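Local coordinates for protein aspartate aminotransferase (Thermotoga maritima, PDB 1O4S) that catalyses the pyridoxal-phosphate-dependent transfer of the amino group from L-aspartate to 2-oxoglutarate, giving oxaloacetate and L-glutamate, at residues V128-P133 / V149-T154; F160-E165 / V189-E194. One frame throughout, in Å; residues are numbered along the deposited sequence.

In the fold
How an edge strand pair is joined to neighbouring loops is well illustrated here, because contact 1 and contact 2 lie in series along the chain with centres about 13 Å apart. Contact 1 pairs the outermost parallel strand 148-153 with its neighbour 127-132 in the seven-stranded sheet of the aminotransferase fold; contact 2 joins the loops that run into helices 164-170 and 193-206. Phe131 bridges them, its CE2 lying 3.6 Å from Pro162 CB, while Phe160 CD2 packs 3.5 Å from Thr154 OG1. Bound pyridoxal phosphate lies about 11 Å from the side chain of Pro133 and about 10 Å from that of Tyr191, so both contacts lie near the cofactor site without lining it.

Contact 1: V128-P133 / V149-T154; sequences VIVFSP and VNVVET
The Phe131 ring meets Val152 obliquely: CB of the valine lies 3.7 Å from Phe131 CD2, and its CG1 reaches CD2 and CE2. The two side chains run side by side on one face of the sheet, where Val167 of helix 164-170 and Pro162 and Tyr191 of nearby loops also touch the phenylalanine side chain. With CG2 anti to the carbonyl carbon and CG1 anti to the backbone N (chi1 172°), Val152 spreads its methyls to different neighbours, and CG2 meets Ile129 CG2 at 3.7 Å. The opposite face carries Val130, whose CG2 touches Val149 CG1 at 3.8 Å and also Val151 CG2; Ile142 of helix 138-144 packs on Val130 and Val149.

Between these layers the strands pair in parallel, and helix 138-144 makes the connection of a beta-alpha-beta unit. Val130 is held at both polar atoms, its N giving a bond to Asn150 O and its O accepting from Val152 N at 2.7 Å. Ser132 N bonds to Val152 O. Beyond it the ladder ends in a fork: Ser132 O accepts from both Thr154 N, at 3.0 Å, and Thr154 OG1, at 2.7 Å. The hydroxyl sits between its own backbone N and carbonyl carbon (chi1 64°), which brings it to the same acceptor. The carboxylate of Glu153 has its partner beyond the two strands, in a salt bridge with Lys360. A doubly gripped carbonyl just before the cis peptide bond of Pro133 is consistent with a chain well fixed where strand 127-132 gives way to loop, with the hydroxyl proton of Thr154 committed to that carbonyl.

Contact 2: F160-E165 / V189-E194; sequences FQPSLE and VVYRRE
Pro162 lies over one face of the Tyr191 ring, its CD 3.8 Å from the ring centroid and 20° off the normal, a CH-pi contact offset toward the rim. It joins two loop-to-helix junctions of the aminotransferase fold, with Ser163 and Arg192 at the N-cap positions of helices 164-170 and 193-206. Phe195 of helix 193-206 also touches the proline.

Gln161 crosses Arg192 at about a right angle, its amide plane turned 63° from the guanidinium plane. A bend at chi2 (-65°) brings the amide back to the backbone of the other loop. There Gln161 NE2 donates to Val190 O at 3.3 Å, with the acceptor close to the amide plane but the donor above the carbonyl plane, while Gln161 OE1 takes a weak bond from Arg192 N and lies 3.5 Å from Arg192 CG. A leucine in place of Gln161 would probably leave Val190 O and Arg192 N without these side-chain partners and weaken the tie between the loops.

At the tyrosine edge a water lies in the ring plane, 2.6 Å from Tyr191 OH, and donates a hydrogen bond to Phe160 O at 2.8 Å.

Contact 1: V128-P133 / V149-T154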
loop_
_atom_site.group_PDB
_atom_site.type_symbol
_atom_site.label_atom_id
_atom_site.label_comp_id
_atom_site.label_asym_id
_atom_site.label_seq_id
_atom_site.Cartn_x
_atom_site.Cartn_y
_atom_site.Cartn_z
ATOM N N VAL B 128 -11.465 -0.549 19.327
ATOM C CA VAL B 128 -11.447 0.839 18.900
ATOM C C VAL B 128 -12.877 1.344 18.949
ATOM O O VAL B 128 -13.767 0.721 18.368
ATOM C CB VAL B 128 -10.895 1.025 17.456
ATOM C CG1 VAL B 128 -10.842 2.493 17.087
ATOM C CG2 VAL B 128 -9.501 0.399 17.306
ATOM N N ILE B 129 -13.078 2.475 19.631
ATOM C CA ILE B 129 -14.356 3.177 19.583
ATOM C C ILE B 129 -14.417 4.040 18.327
ATOM O O ILE B 129 -13.491 4.814 18.059
ATOM C CB ILE B 129 -14.542 4.015 20.864
ATOM C CG1 ILE B 129 -14.828 3.069 22.034
ATOM C CG2 ILE B 129 -15.683 5.048 20.704
ATOM C CD1 ILE B 129 -14.587 3.670 23.366
ATOM N N VAL B 130 -15.484 3.898 17.538
ATOM C CA VAL B 130 -15.732 4.786 16.400
ATOM C C VAL B 130 -17.110 5.430 16.565
ATOM O O VAL B 130 -17.927 4.964 17.347
ATOM C CB VAL B 130 -15.620 4.060 15.039
ATOM C CG1 VAL B 130 -14.340 3.228 14.987
ATOM C CG2 VAL B 130 -16.814 3.189 14.791
ATOM N N PHE B 131 -17.338 6.513 15.837
ATOM C CA PHE B 131 -18.543 7.298 15.938
ATOM C C PHE B 131 -19.275 7.253 14.615
ATOM O O PHE B 131 -18.709 7.604 13.584
ATOM C CB PHE B 131 -18.196 8.746 16.330
ATOM C CG PHE B 131 -17.509 8.861 17.663
ATOM C CD1 PHE B 131 -16.139 9.064 17.740
ATOM C CD2 PHE B 131 -18.234 8.690 18.851
ATOM C CE1 PHE B 131 -15.482 9.146 18.973
ATOM C CE2 PHE B 131 -17.585 8.763 20.099
ATOM C CZ PHE B 131 -16.198 8.994 20.155
ATOM N N SER B 132 -20.522 6.805 14.629
ATOM C CA SER B 132 -21.338 6.784 13.431
ATOM C C SER B 132 -22.202 8.061 13.474
ATOM O O SER B 132 -22.421 8.575 14.557
ATOM C CB SER B 132 -22.193 5.523 13.379
ATOM O OG SER B 132 -23.182 5.545 14.398
ATOM N N PRO B 133 -22.667 8.583 12.333
ATOM C CA PRO B 133 -22.323 8.072 10.978
ATOM C C PRO B 133 -20.822 7.950 10.713
ATOM O O PRO B 133 -20.068 8.846 11.063
ATOM C CB PRO B 133 -22.968 9.098 10.025
ATOM C CG PRO B 133 -24.109 9.684 10.825
ATOM C CD PRO B 133 -23.634 9.691 12.273
ATOM N N VAL B 149 -14.576 -3.497 17.224
ATOM C CA VAL B 149 -15.088 -2.155 17.110
ATOM C C VAL B 149 -16.282 -1.962 18.038
ATOM O O VAL B 149 -17.141 -2.835 18.131
ATOM C CB VAL B 149 -15.521 -1.829 15.663
ATOM C CG1 VAL B 149 -15.984 -0.388 15.583
ATOM C CG2 VAL B 149 -14.351 -2.051 14.662
ATOM N N ASN B 150 -16.317 -0.801 18.690
ATOM C CA ASN B 150 -17.478 -0.344 19.430
ATOM C C ASN B 150 -17.949 0.928 18.727
ATOM O O ASN B 150 -17.274 1.946 18.771
ATOM C CB ASN B 150 -17.109 -0.083 20.904
ATOM C CG ASN B 150 -18.313 -0.087 21.836
ATOM O OD1 ASN B 150 -19.457 0.137 21.421
ATOM N ND2 ASN B 150 -18.051 -0.330 23.130
ATOM N N VAL B 151 -19.089 0.837 18.054
ATOM C CA VAL B 151 -19.658 1.950 17.302
ATOM C C VAL B 151 -20.559 2.743 18.224
ATOM O O VAL B 151 -21.500 2.199 18.807
ATOM C CB VAL B 151 -20.495 1.461 16.108
ATOM C CG1 VAL B 151 -21.032 2.644 15.312
ATOM C CG2 VAL B 151 -19.691 0.507 15.230
ATOM N N VAL B 152 -20.246 4.022 18.374
ATOM C CA VAL B 152 -21.000 4.907 19.233
ATOM C C VAL B 152 -21.774 5.788 18.278
ATOM O O VAL B 152 -21.182 6.613 17.576
ATOM C CB VAL B 152 -20.081 5.747 20.160
ATOM C CG1 VAL B 152 -20.883 6.796 20.913
ATOM C CG2 VAL B 152 -19.339 4.833 21.123
ATOM N N GLU B 153 -23.093 5.592 18.250
ATOM C CA GLU B 153 -23.971 6.350 17.392
ATOM C C GLU B 153 -24.188 7.793 17.887
ATOM O O GLU B 153 -24.358 8.037 19.085
ATOM C CB GLU B 153 -25.312 5.642 17.280
ATOM C CG GLU B 153 -26.222 6.200 16.192
ATOM C CD GLU B 153 -27.586 5.527 16.166
ATOM O OE1 GLU B 153 -28.377 5.831 15.232
ATOM O OE2 GLU B 153 -27.875 4.709 17.079
ATOM N N THR B 154 -24.175 8.721 16.937
ATOM C CA THR B 154 -24.513 10.122 17.156
ATOM C C THR B 154 -25.738 10.483 16.338
ATOM O O THR B 154 -26.098 9.793 15.390
ATOM C CB THR B 154 -23.338 11.088 16.796
ATOM O OG1 THR B 154 -23.022 11.017 15.403
ATOM C CG2 THR B 154 -22.052 10.705 17.510
#

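Contact 2: F160-E165 / V189-E194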
loop_
_atom_site.group_PDB
_atom_site.type_symbol
_atom_site.label_atom_id
_atom_site.label_comp_id
_atom_site.label_asym_id
_atom_site.label_seq_id
_atom_site.Cartn_x
_atom_site.Cartn_y
_atom_site.Cartn_z
ATOM N N PHE B 160 -24.913 15.653 15.431
ATOM C CA PHE B 160 -23.943 14.564 15.312
ATOM C C PHE B 160 -22.692 14.737 16.184
ATOM O O PHE B 160 -21.604 14.280 15.830
ATOM C CB PHE B 160 -23.575 14.351 13.845
ATOM C CG PHE B 160 -24.712 13.856 13.014
ATOM C CD1 PHE B 160 -25.216 14.618 11.971
ATOM C CD2 PHE B 160 -25.277 12.614 13.261
ATOM C CE1 PHE B 160 -26.259 14.134 11.169
ATOM C CE2 PHE B 160 -26.323 12.134 12.479
ATOM C CZ PHE B 160 -26.814 12.908 11.424
ATOM N N GLN B 161 -22.863 15.372 17.339
ATOM C CA GLN B 161 -21.774 15.566 18.290
ATOM C C GLN B 161 -21.739 14.385 19.258
ATOM O O GLN B 161 -22.765 14.015 19.838
ATOM C CB GLN B 161 -21.927 16.871 19.077
ATOM C CG GLN B 161 -21.944 18.137 18.218
ATOM C CD GLN B 161 -20.614 18.376 17.508
ATOM O OE1 GLN B 161 -19.549 18.134 18.086
ATOM N NE2 GLN B 161 -20.677 18.854 16.269
ATOM N N PRO B 162 -20.569 13.769 19.389
ATOM C CA PRO B 162 -20.388 12.670 20.330
ATOM C C PRO B 162 -20.417 13.151 21.781
ATOM O O PRO B 162 -20.032 14.288 22.102
ATOM C CB PRO B 162 -19.028 12.112 19.959
ATOM C CG PRO B 162 -18.347 13.178 19.208
ATOM C CD PRO B 162 -19.340 14.068 18.641
ATOM N N SER B 163 -20.903 12.264 22.641
ATOM C CA SER B 163 -21.064 12.533 24.054
ATOM C C SER B 163 -19.841 11.986 24.798
ATOM O O SER B 163 -19.584 10.785 24.792
ATOM C CB SER B 163 -22.360 11.902 24.537
ATOM O OG SER B 163 -22.414 11.913 25.946
ATOM N N LEU B 164 -19.073 12.886 25.398
ATOM C CA LEU B 164 -17.837 12.537 26.086
ATOM C C LEU B 164 -18.135 11.679 27.301
ATOM O O LEU B 164 -17.419 10.723 27.656
ATOM C CB LEU B 164 -17.173 13.817 26.548
ATOM C CG LEU B 164 -15.801 13.741 27.188
ATOM C CD1 LEU B 164 -14.774 13.324 26.149
ATOM C CD2 LEU B 164 -15.467 15.120 27.823
ATOM N N GLU B 165 -19.223 12.080 27.933
ATOM C CA GLU B 165 -19.798 11.421 29.075
ATOM C C GLU B 165 -20.016 9.933 28.722
ATOM O O GLU B 165 -19.489 9.045 29.389
ATOM C CB GLU B 165 -21.109 12.175 29.440
ATOM C CG GLU B 165 -21.007 13.745 29.439
ATOM C CD GLU B 165 -21.049 14.479 28.051
ATOM O OE1 GLU B 165 -21.868 14.162 27.158
ATOM O OE2 GLU B 165 -20.277 15.445 27.855
ATOM N N VAL B 189 -19.823 17.652 9.871
ATOM C CA VAL B 189 -19.700 18.368 11.130
ATOM C C VAL B 189 -18.250 18.413 11.581
ATOM O O VAL B 189 -17.402 17.637 11.137
ATOM C CB VAL B 189 -20.579 17.810 12.280
ATOM C CG1 VAL B 189 -22.044 17.758 11.849
ATOM C CG2 VAL B 189 -20.053 16.436 12.789
ATOM N N VAL B 190 -18.010 19.350 12.490
ATOM C CA VAL B 190 -16.725 19.611 13.075
ATOM C C VAL B 190 -16.949 19.468 14.582
ATOM O O VAL B 190 -17.857 20.058 15.147
ATOM C CB VAL B 190 -16.312 21.028 12.677
ATOM C CG1 VAL B 190 -15.517 21.716 13.749
ATOM C CG2 VAL B 190 -15.586 21.056 11.347
ATOM N N TYR B 191 -16.116 18.675 15.235
ATOM C CA TYR B 191 -16.270 18.396 16.650
ATOM C C TYR B 191 -15.858 19.584 17.520
ATOM O O TYR B 191 -14.881 20.267 17.232
ATOM C CB TYR B 191 -15.462 17.154 17.030
ATOM C CG TYR B 191 -16.030 15.824 16.549
ATOM C CD1 TYR B 191 -17.265 15.738 15.896
ATOM C CD2 TYR B 191 -15.334 14.633 16.787
ATOM C CE1 TYR B 191 -17.785 14.484 15.467
ATOM C CE2 TYR B 191 -15.857 13.378 16.376
ATOM C CZ TYR B 191 -17.075 13.323 15.720
ATOM O OH TYR B 191 -17.601 12.122 15.334
ATOM N N ARG B 192 -16.611 19.769 18.611
ATOM C CA ARG B 192 -16.516 20.912 19.489
ATOM C C ARG B 192 -15.221 20.813 20.271
ATOM O O ARG B 192 -14.753 19.721 20.578
ATOM C CB ARG B 192 -17.711 20.927 20.476
ATOM C CG ARG B 192 -19.127 21.095 19.845
ATOM C CD ARG B 192 -19.532 22.572 19.466
ATOM N NE ARG B 192 -20.273 23.288 20.525
ATOM C CZ ARG B 192 -20.696 24.567 20.452
ATOM N NH1 ARG B 192 -20.459 25.322 19.376
ATOM N NH2 ARG B 192 -21.361 25.100 21.473
ATOM N N ARG B 193 -14.655 21.966 20.594
ATOM C CA ARG B 193 -13.403 22.046 21.318
ATOM C C ARG B 193 -13.502 21.373 22.698
ATOM O O ARG B 193 -12.596 20.674 23.123
ATOM C CB ARG B 193 -13.005 23.521 21.460
ATOM C CG ARG B 193 -11.718 23.735 22.237
ATOM C CD ARG B 193 -11.255 25.177 22.334
ATOM N NE ARG B 193 -9.924 25.219 22.954
ATOM C CZ ARG B 193 -8.754 25.356 22.307
ATOM N NH1 ARG B 193 -8.701 25.515 20.974
ATOM N NH2 ARG B 193 -7.620 25.350 23.017
ATOM N N GLU B 194 -14.612 21.613 23.388
ATOM C CA GLU B 194 -14.898 21.044 24.711
ATOM C C GLU B 194 -14.849 19.498 24.716
ATOM O O GLU B 194 -14.272 18.878 25.620
ATOM C CB GLU B 194 -16.245 21.601 25.256
ATOM C CG GLU B 194 -17.175 22.297 24.219
ATOM C CD GLU B 194 -16.675 23.670 23.688
ATOM O OE1 GLU B 194 -16.819 23.959 22.467
ATOM O OE2 GLU B 194 -16.144 24.486 24.491
HETATM O O HOH W 1 -20.142 12.145 14.646
#